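Local coordinates for flagella basal body P-ring formation protein FlgA (Salmonella typhimurium, PDB 3TEE) that takes part in assembly of the flagellar P-ring in the periplasm, probably as a chaperone or modulator of that process, at residues D2-F11 against L33-M43; V158-N166 against N173-G181. All coordinates share one frame; numbering follows the deposited sequence.

Contact 1: residues D2-F11 against L33-M43; sequences DINAQLTTWF and LPSCEQPAFSM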
loop_
_atom_site.group_PDB
_atom_site.type_symbol
_atom_site.label_atom_id
_atom_site.label_comp_id
_atom_site.label_asym_id
_atom_site.label_seq_id
_atom_site.Cartn_x
_atom_site.Cartn_y
_atom_site.Cartn_z
ATOM N N ASP A 2 -1.040 -37.576 4.604
ATOM C CA ASP A 2 -1.662 -37.126 3.355
ATOM C C ASP A 2 -2.154 -35.665 3.444
ATOM O O ASP A 2 -1.622 -34.828 2.722
ATOM C CB ASP A 2 -2.812 -38.085 2.990
ATOM C CG ASP A 2 -3.228 -38.163 1.536
ATOM O OD1 ASP A 2 -2.332 -38.215 0.661
ATOM O OD2 ASP A 2 -4.448 -38.322 1.276
ATOM N N ILE A 3 -3.122 -35.351 4.337
ATOM C CA ILE A 3 -3.666 -33.987 4.482
ATOM C C ILE A 3 -2.613 -32.954 4.828
ATOM O O ILE A 3 -2.630 -31.838 4.292
ATOM C CB ILE A 3 -4.904 -33.903 5.433
ATOM C CG1 ILE A 3 -5.568 -32.498 5.399
ATOM C CG2 ILE A 3 -4.550 -34.310 6.893
ATOM C CD1 ILE A 3 -6.481 -32.329 4.310
ATOM N N ASN A 4 -1.713 -33.306 5.742
ATOM C CA ASN A 4 -0.662 -32.401 6.177
ATOM C C ASN A 4 0.279 -32.048 4.995
ATOM O O ASN A 4 0.586 -30.879 4.788
ATOM C CB ASN A 4 0.098 -33.023 7.364
ATOM C CG ASN A 4 -0.551 -32.712 8.703
ATOM O OD1 ASN A 4 -0.661 -31.543 9.120
ATOM N ND2 ASN A 4 -0.957 -33.750 9.429
ATOM N N ALA A 5 0.651 -33.052 4.192
ATOM C CA ALA A 5 1.514 -32.881 3.009
ATOM C C ALA A 5 0.788 -32.007 1.942
ATOM O O ALA A 5 1.395 -31.127 1.348
ATOM C CB ALA A 5 1.846 -34.250 2.422
ATOM N N GLN A 6 -0.512 -32.256 1.733
ATOM C CA GLN A 6 -1.322 -31.503 0.774
ATOM C C GLN A 6 -1.471 -30.059 1.210
ATOM O O GLN A 6 -1.226 -29.167 0.400
ATOM C CB GLN A 6 -2.702 -32.168 0.624
ATOM C CG GLN A 6 -2.651 -33.514 -0.103
ATOM C CD GLN A 6 -4.034 -34.145 -0.234
ATOM O OE1 GLN A 6 -5.008 -33.647 0.304
ATOM N NE2 GLN A 6 -4.149 -35.267 -0.919
ATOM N N LEU A 7 -1.829 -29.810 2.472
ATOM C CA LEU A 7 -1.921 -28.434 2.978
ATOM C C LEU A 7 -0.570 -27.727 2.919
ATOM O O LEU A 7 -0.546 -26.551 2.582
ATOM C CB LEU A 7 -2.471 -28.371 4.421
ATOM C CG LEU A 7 -3.979 -28.687 4.571
ATOM C CD1 LEU A 7 -4.310 -28.962 6.014
ATOM C CD2 LEU A 7 -4.850 -27.549 4.007
ATOM N N THR A 8 0.536 -28.426 3.275
ATOM C CA THR A 8 1.897 -27.845 3.225
ATOM C C THR A 8 2.245 -27.408 1.791
ATOM O O THR A 8 2.728 -26.288 1.587
ATOM C CB THR A 8 2.935 -28.815 3.834
ATOM O OG1 THR A 8 2.601 -29.029 5.221
ATOM C CG2 THR A 8 4.381 -28.290 3.690
ATOM N N THR A 9 1.987 -28.284 0.811
ATOM C CA THR A 9 2.196 -27.970 -0.609
ATOM C C THR A 9 1.242 -26.830 -1.046
ATOM O O THR A 9 1.672 -25.894 -1.726
ATOM C CB THR A 9 2.056 -29.252 -1.487
ATOM O OG1 THR A 9 3.112 -30.148 -1.150
ATOM C CG2 THR A 9 2.119 -28.950 -2.997
ATOM N N TRP A 10 -0.040 -26.900 -0.657
ATOM C CA TRP A 10 -0.985 -25.856 -1.056
ATOM C C TRP A 10 -0.546 -24.460 -0.553
ATOM O O TRP A 10 -0.408 -23.535 -1.365
ATOM C CB TRP A 10 -2.411 -26.204 -0.603
ATOM C CG TRP A 10 -3.473 -25.313 -1.166
ATOM C CD1 TRP A 10 -3.974 -25.332 -2.435
ATOM C CD2 TRP A 10 -4.279 -24.398 -0.428
ATOM N NE1 TRP A 10 -5.014 -24.435 -2.546
ATOM C CE2 TRP A 10 -5.208 -23.829 -1.334
ATOM C CE3 TRP A 10 -4.294 -23.980 0.918
ATOM C CZ2 TRP A 10 -6.174 -22.898 -0.933
ATOM C CZ3 TRP A 10 -5.232 -23.025 1.305
ATOM C CH2 TRP A 10 -6.147 -22.490 0.381
ATOM N N PHE A 11 -0.271 -24.319 0.746
ATOM C CA PHE A 11 0.175 -23.016 1.270
ATOM C C PHE A 11 1.523 -22.601 0.723
ATOM O O PHE A 11 1.703 -21.413 0.494
ATOM C CB PHE A 11 0.201 -22.983 2.803
ATOM C CG PHE A 11 -1.170 -22.751 3.388
ATOM C CD1 PHE A 11 -1.707 -21.462 3.455
ATOM C CD2 PHE A 11 -1.907 -23.808 3.911
ATOM C CE1 PHE A 11 -2.975 -21.243 4.004
ATOM C CE2 PHE A 11 -3.183 -23.592 4.444
ATOM C CZ PHE A 11 -3.690 -22.308 4.516
ATOM N N LEU A 33 -11.547 -33.964 9.491
ATOM C CA LEU A 33 -10.699 -33.903 8.299
ATOM C C LEU A 33 -11.462 -34.433 7.086
ATOM O O LEU A 33 -12.312 -35.324 7.244
ATOM C CB LEU A 33 -9.402 -34.728 8.472
ATOM C CG LEU A 33 -8.294 -34.130 9.351
ATOM C CD1 LEU A 33 -7.171 -35.149 9.538
ATOM C CD2 LEU A 33 -7.728 -32.826 8.758
ATOM N N PRO A 34 -11.178 -33.928 5.861
ATOM C CA PRO A 34 -11.875 -34.467 4.670
ATOM C C PRO A 34 -11.576 -35.963 4.465
ATOM O O PRO A 34 -10.472 -36.411 4.784
ATOM C CB PRO A 34 -11.313 -33.627 3.527
ATOM C CG PRO A 34 -10.043 -33.084 4.038
ATOM C CD PRO A 34 -10.239 -32.854 5.485
ATOM N N SER A 35 -12.558 -36.732 3.981
ATOM C CA SER A 35 -12.415 -38.181 3.761
ATOM C C SER A 35 -11.822 -38.509 2.402
ATOM O O SER A 35 -11.276 -39.600 2.236
ATOM C CB SER A 35 -13.773 -38.870 3.859
ATOM O OG SER A 35 -14.428 -38.548 5.074
ATOM N N CYS A 36 -12.023 -37.636 1.394
ATOM C CA CYS A 36 -11.551 -37.955 0.054
ATOM C C CYS A 36 -10.037 -37.860 -0.093
ATOM O O CYS A 36 -9.355 -37.263 0.745
ATOM C CB CYS A 36 -12.284 -37.137 -1.002
ATOM S SG CYS A 36 -11.914 -35.368 -0.929
ATOM N N GLU A 37 -9.524 -38.441 -1.181
ATOM C CA GLU A 37 -8.096 -38.505 -1.512
ATOM C C GLU A 37 -7.534 -37.119 -1.858
ATOM O O GLU A 37 -6.413 -36.794 -1.460
ATOM C CB GLU A 37 -7.948 -39.431 -2.728
ATOM C CG GLU A 37 -6.559 -39.965 -2.996
ATOM C CD GLU A 37 -6.539 -40.949 -4.149
ATOM O OE1 GLU A 37 -7.284 -41.954 -4.091
ATOM O OE2 GLU A 37 -5.792 -40.703 -5.124
ATOM N N GLN A 38 -8.298 -36.327 -2.646
ATOM C CA GLN A 38 -7.837 -35.033 -3.114
ATOM C C GLN A 38 -8.884 -33.942 -2.779
ATOM O O GLN A 38 -9.625 -33.522 -3.660
ATOM C CB GLN A 38 -7.555 -35.123 -4.641
ATOM C CG GLN A 38 -6.757 -33.928 -5.194
ATOM C CD GLN A 38 -6.804 -33.824 -6.708
ATOM O OE1 GLN A 38 -7.277 -34.719 -7.421
ATOM N NE2 GLN A 38 -6.415 -32.674 -7.224
ATOM N N PRO A 39 -8.996 -33.498 -1.514
ATOM C CA PRO A 39 -9.988 -32.447 -1.213
ATOM C C PRO A 39 -9.684 -31.143 -1.933
ATOM O O PRO A 39 -8.526 -30.863 -2.230
ATOM C CB PRO A 39 -9.867 -32.258 0.303
ATOM C CG PRO A 39 -8.566 -32.849 0.683
ATOM C CD PRO A 39 -8.213 -33.883 -0.317
ATOM N N ALA A 40 -10.724 -30.363 -2.239
ATOM C CA ALA A 40 -10.521 -29.040 -2.829
ATOM C C ALA A 40 -10.374 -28.066 -1.646
ATOM O O ALA A 40 -11.276 -27.974 -0.817
ATOM C CB ALA A 40 -11.719 -28.665 -3.693
ATOM N N PHE A 41 -9.254 -27.344 -1.568
ATOM C CA PHE A 41 -9.015 -26.356 -0.502
ATOM C C PHE A 41 -9.317 -24.963 -0.990
ATOM O O PHE A 41 -9.002 -24.615 -2.134
ATOM C CB PHE A 41 -7.551 -26.347 -0.027
ATOM C CG PHE A 41 -7.059 -27.659 0.521
ATOM C CD1 PHE A 41 -7.768 -28.327 1.516
ATOM C CD2 PHE A 41 -5.842 -28.191 0.101
ATOM C CE1 PHE A 41 -7.307 -29.540 2.029
ATOM C CE2 PHE A 41 -5.386 -29.413 0.609
ATOM C CZ PHE A 41 -6.126 -30.079 1.568
ATOM N N SER A 42 -9.885 -24.157 -0.112
ATOM C CA SER A 42 -10.175 -22.749 -0.434
ATOM C C SER A 42 -10.205 -21.926 0.834
ATOM O O SER A 42 -10.372 -22.450 1.946
ATOM C CB SER A 42 -11.494 -22.592 -1.189
ATOM O OG SER A 42 -12.580 -23.065 -0.415
ATOM N N MET A 43 -9.983 -20.633 0.659
ATOM C CA MET A 43 -10.040 -19.660 1.747
ATOM C C MET A 43 -10.929 -18.472 1.387
ATOM O O MET A 43 -11.700 -18.543 0.432
ATOM C CB MET A 43 -8.642 -19.191 2.087
ATOM C CG MET A 43 -7.840 -20.221 2.820
ATOM S SD MET A 43 -6.394 -19.445 3.539
ATOM C CE MET A 43 -7.204 -18.264 4.606
HETATM O O HOH W 1 -5.894 -31.967 -2.035
#

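Contact 2: residues V158-N166 against N173-G181; sequences VNAEGQAMN and NARVRMTSG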
loop_
_atom_site.group_PDB
_atom_site.type_symbol
_atom_site.label_atom_id
_atom_site.label_comp_id
_atom_site.label_asym_id
_atom_site.label_seq_id
_atom_site.Cartn_x
_atom_site.Cartn_y
_atom_site.Cartn_z
ATOM N N VAL A 158 -5.549 27.002 -19.988
ATOM C CA VAL A 158 -5.154 28.057 -19.060
ATOM C C VAL A 158 -3.888 27.583 -18.338
ATOM O O VAL A 158 -3.838 26.448 -17.870
ATOM C CB VAL A 158 -6.284 28.448 -18.056
ATOM C CG1 VAL A 158 -5.846 29.590 -17.141
ATOM C CG2 VAL A 158 -7.587 28.811 -18.771
ATOM N N ASN A 159 -2.869 28.440 -18.276
ATOM C CA ASN A 159 -1.628 28.152 -17.566
ATOM C C ASN A 159 -1.391 29.341 -16.670
ATOM O O ASN A 159 -1.318 30.471 -17.158
ATOM C CB ASN A 159 -0.460 27.935 -18.526
ATOM C CG ASN A 159 -0.483 26.593 -19.203
ATOM O OD1 ASN A 159 0.080 25.615 -18.705
ATOM N ND2 ASN A 159 -1.124 26.518 -20.362
ATOM N N ALA A 160 -1.364 29.107 -15.341
ATOM C CA ALA A 160 -1.184 30.204 -14.398
ATOM C C ALA A 160 -0.312 29.817 -13.215
ATOM O O ALA A 160 -0.244 28.641 -12.851
ATOM C CB ALA A 160 -2.530 30.723 -13.934
ATOM N N GLU A 161 0.406 30.795 -12.663
ATOM C CA GLU A 161 1.310 30.577 -11.534
ATOM C C GLU A 161 0.570 30.934 -10.266
ATOM O O GLU A 161 -0.259 31.848 -10.254
ATOM C CB GLU A 161 2.582 31.453 -11.618
ATOM C CG GLU A 161 3.066 31.850 -13.007
ATOM C CD GLU A 161 4.260 32.788 -13.019
ATOM O OE1 GLU A 161 5.287 32.429 -13.641
ATOM O OE2 GLU A 161 4.171 33.881 -12.410
ATOM N N GLY A 162 0.882 30.211 -9.211
ATOM C CA GLY A 162 0.306 30.439 -7.900
ATOM C C GLY A 162 1.164 29.845 -6.809
ATOM O O GLY A 162 2.227 29.290 -7.084
ATOM N N GLN A 163 0.710 29.970 -5.568
ATOM C CA GLN A 163 1.431 29.448 -4.410
ATOM C C GLN A 163 0.623 28.332 -3.779
ATOM O O GLN A 163 -0.548 28.531 -3.457
ATOM C CB GLN A 163 1.676 30.589 -3.415
ATOM C CG GLN A 163 2.773 30.341 -2.402
ATOM C CD GLN A 163 2.973 31.535 -1.494
ATOM O OE1 GLN A 163 2.111 32.413 -1.374
ATOM N NE2 GLN A 163 4.110 31.585 -0.816
ATOM N N ALA A 164 1.228 27.138 -3.636
ATOM C CA ALA A 164 0.553 26.011 -3.005
ATOM C C ALA A 164 0.222 26.390 -1.570
ATOM O O ALA A 164 1.064 26.951 -0.858
ATOM C CB ALA A 164 1.441 24.787 -3.020
ATOM N N MET A 165 -1.017 26.158 -1.177
ATOM C CA MET A 165 -1.438 26.489 0.180
ATOM C C MET A 165 -1.311 25.297 1.141
ATOM O O MET A 165 -1.321 25.488 2.352
ATOM C CB MET A 165 -2.864 27.015 0.152
ATOM C CG MET A 165 -2.961 28.348 -0.553
ATOM S SD MET A 165 -4.630 28.930 -0.439
ATOM C CE MET A 165 -4.637 29.560 1.237
ATOM N N ASN A 166 -1.184 24.079 0.600
ATOM C CA ASN A 166 -1.081 22.870 1.410
ATOM C C ASN A 166 -0.063 21.890 0.814
ATOM O O ASN A 166 0.328 22.015 -0.353
ATOM C CB ASN A 166 -2.476 22.209 1.554
ATOM C CG ASN A 166 -3.050 21.684 0.248
ATOM O OD1 ASN A 166 -3.346 22.435 -0.676
ATOM N ND2 ASN A 166 -3.203 20.382 0.126
ATOM N N ASN A 173 -5.139 16.319 -3.937
ATOM C CA ASN A 173 -5.658 17.662 -4.161
ATOM C C ASN A 173 -4.739 18.729 -3.561
ATOM O O ASN A 173 -4.234 18.555 -2.458
ATOM C CB ASN A 173 -7.063 17.799 -3.569
ATOM C CG ASN A 173 -7.726 19.115 -3.899
ATOM O OD1 ASN A 173 -8.180 19.336 -5.024
ATOM N ND2 ASN A 173 -7.766 20.031 -2.935
ATOM N N ALA A 174 -4.525 19.833 -4.294
ATOM C CA ALA A 174 -3.761 20.969 -3.786
ATOM C C ALA A 174 -4.505 22.258 -4.093
ATOM O O ALA A 174 -5.013 22.438 -5.202
ATOM C CB ALA A 174 -2.365 21.010 -4.383
ATOM N N ARG A 175 -4.627 23.112 -3.076
ATOM C CA ARG A 175 -5.241 24.421 -3.194
ATOM C C ARG A 175 -4.090 25.355 -3.504
ATOM O O ARG A 175 -2.964 25.153 -3.029
ATOM C CB ARG A 175 -6.000 24.828 -1.917
ATOM C CG ARG A 175 -7.183 23.903 -1.604
ATOM C CD ARG A 175 -7.874 24.213 -0.278
ATOM N NE ARG A 175 -6.958 24.641 0.790
ATOM C CZ ARG A 175 -6.289 23.824 1.602
ATOM N NH1 ARG A 175 -6.410 22.505 1.479
ATOM N NH2 ARG A 175 -5.487 24.321 2.538
ATOM N N VAL A 176 -4.342 26.294 -4.401
ATOM C CA VAL A 176 -3.322 27.198 -4.908
ATOM C C VAL A 176 -3.835 28.617 -4.830
ATOM O O VAL A 176 -4.890 28.931 -5.394
ATOM C CB VAL A 176 -2.935 26.822 -6.379
ATOM C CG1 VAL A 176 -1.871 27.758 -6.930
ATOM C CG2 VAL A 176 -2.485 25.368 -6.499
ATOM N N ARG A 177 -3.071 29.486 -4.168
ATOM C CA ARG A 177 -3.443 30.884 -4.116
ATOM C C ARG A 177 -2.838 31.579 -5.346
ATOM O O ARG A 177 -1.622 31.547 -5.553
ATOM C CB ARG A 177 -2.959 31.518 -2.801
ATOM C CG ARG A 177 -3.318 32.980 -2.645
ATOM C CD ARG A 177 -2.632 33.582 -1.417
ATOM N NE ARG A 177 -3.086 34.961 -1.272
ATOM C CZ ARG A 177 -2.563 36.001 -1.911
ATOM N NH1 ARG A 177 -1.485 35.852 -2.673
ATOM N NH2 ARG A 177 -3.094 37.201 -1.771
ATOM N N MET A 178 -3.695 32.162 -6.179
ATOM C CA MET A 178 -3.277 32.963 -7.334
ATOM C C MET A 178 -2.805 34.325 -6.802
ATOM O O MET A 178 -3.135 34.692 -5.665
ATOM C CB MET A 178 -4.437 33.136 -8.339
ATOM C CG MET A 178 -5.092 31.816 -8.734
ATOM S SD MET A 178 -3.899 30.527 -9.155
ATOM C CE MET A 178 -3.729 30.853 -10.818
ATOM N N THR A 179 -2.043 35.074 -7.614
ATOM C CA THR A 179 -1.475 36.369 -7.228
ATOM C C THR A 179 -2.468 37.382 -6.627
ATOM O O THR A 179 -2.104 38.095 -5.693
ATOM C CB THR A 179 -0.527 36.913 -8.320
ATOM O OG1 THR A 179 0.237 37.990 -7.775
ATOM C CG2 THR A 179 -1.267 37.361 -9.586
ATOM N N SER A 180 -3.724 37.393 -7.129
ATOM C CA SER A 180 -4.831 38.249 -6.678
ATOM C C SER A 180 -5.330 37.858 -5.277
ATOM O O SER A 180 -5.880 38.696 -4.574
ATOM C CB SER A 180 -6.009 38.133 -7.648
ATOM O OG SER A 180 -6.428 36.777 -7.779
ATOM N N GLY A 181 -5.212 36.576 -4.943
ATOM C CA GLY A 181 -5.694 36.020 -3.682
ATOM C C GLY A 181 -6.800 35.004 -3.885
ATOM O O GLY A 181 -7.221 34.355 -2.931
HETATM O O HOH W 2 -1.555 34.129 -10.489
HETATM O O HOH W 3 0.172 33.721 -3.249
#

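Contact 1: residues D2-F11 against L33-M43
The N-terminal helix packs here on edge strand 40-42 and the loop before it, with Phe-41 laid against helix side chains. Leu-7 CD2 sits over the centre of one face of the Phe-41 ring, 3.7 Å from its centroid, a CH-pi contact. Ile-3 CD1 and Gln-6 CB meet the rim of the same ring, Ile-3 CD1 lying 3.6 Å from Phe-41 CZ. The edge of Phe-41 points at the face of the five-membered ring of Trp-10 (planes 60° apart), while Phe-41 CB covers the six-membered ring. Trp-10 CG is anti to the backbone N (chi1 -170°), which lays the indole alongside Phe-41, the two side chains running in opposite senses. Met-43 touches the indole edge through CG and sets SD 3.9 Å from Phe-11 CE1, a Met-aromatic contact. At the other end the extended Gln-6 chain brings NE2 to Glu-37 O, a 2.8 Å hydrogen bond lying in the amide plane; a water links Gln-6 OE1, weakly, to Pro-39 O. Ile-3 CD1 also meets CG of the Pro-34 ring. On the sheet side of the helix, Leu-7 and Phe-11 press on strands 21-26 and 62-79, and the Cys-36 to Cys-59 disulfide ties the loop to strand 53-59.

Contact 2: residues V158-N166 against N173-G181
This is the pairing of two neighbouring antiparallel strands, 157-164 and 173-178, in the five-stranded sheet of the C-terminal part of the chain. Gln-163 and Arg-177 form a hydrogen-bonded pair: Gln-163 N gives to Arg-177 O and Arg-177 N to Gln-163 O, both at 2.8 Å. Ala-164 and Val-176 follow as a non-hydrogen-bonded pair, and Met-165 N continues the ladder to Arg-175 O at 2.9 Å, nearly straight. Beyond it a side chain takes over from the backbone. Asn-166, with CG held between its backbone N and carbonyl carbon (chi1 65°), turns OD1 toward the partner strand and accepts Arg-175 N at 2.8 Å, in the carbonyl plane, while ND2 gives a weak bond to Asn-173 O. The same amide stacks on the Arg-175 guanidinium, their planes 19° apart, with OD1 over one face near the rim. The strands thus make a beta hairpin whose connection is the loop 165-172, with Asn-166 near its start reaching back to strand 173-178. Their short axes are far from strictly antiparallel, at 122°, and they diverge beyond Gly-162. Gly-162 CA lies against Val-176 CG1 at 3.6 Å and has no side chain to obstruct the valine. Farther along, the doubly bent Met-178 chain turns back toward Ala-160, though its CE is modelled too close to Ala-160 CB for the detail to be trusted. Val-176 also packs on Val-147 and Val-149 of strand 146-152. On the face bearing Gln-163 and Arg-177, Met-165 crosses obliquely over Arg-177, SD 3.9 Å from Arg-177 CB. A water bridges Gln-163 OE1 to Arg-177 NH1 at the guanidinium edge, Gln-163 NE2 being bonded to Gly-144 O, and another joins Glu-161 O to Thr-179 N where the strands part.

How the contacts relate
The two contacts lie on opposite sides of the chain's centre, with their own centres about 60 Å apart and their nearest atoms about 36 Å apart. Contact 1 comes first along the chain and is complete before contact 2 begins. They share no sheet: contact 1 joins helix 2-14 to the N-terminal antiparallel sheet through its strand 40-42, whereas contact 2 lies within the mixed sheet running from strand 146-152 to strand 194-197. The small pair of strands 118-120 and 135-137 falls between them in sequence. Such separation fits an extended, open form of FlgA, a protein whose structural flexibility regulates P-ring assembly.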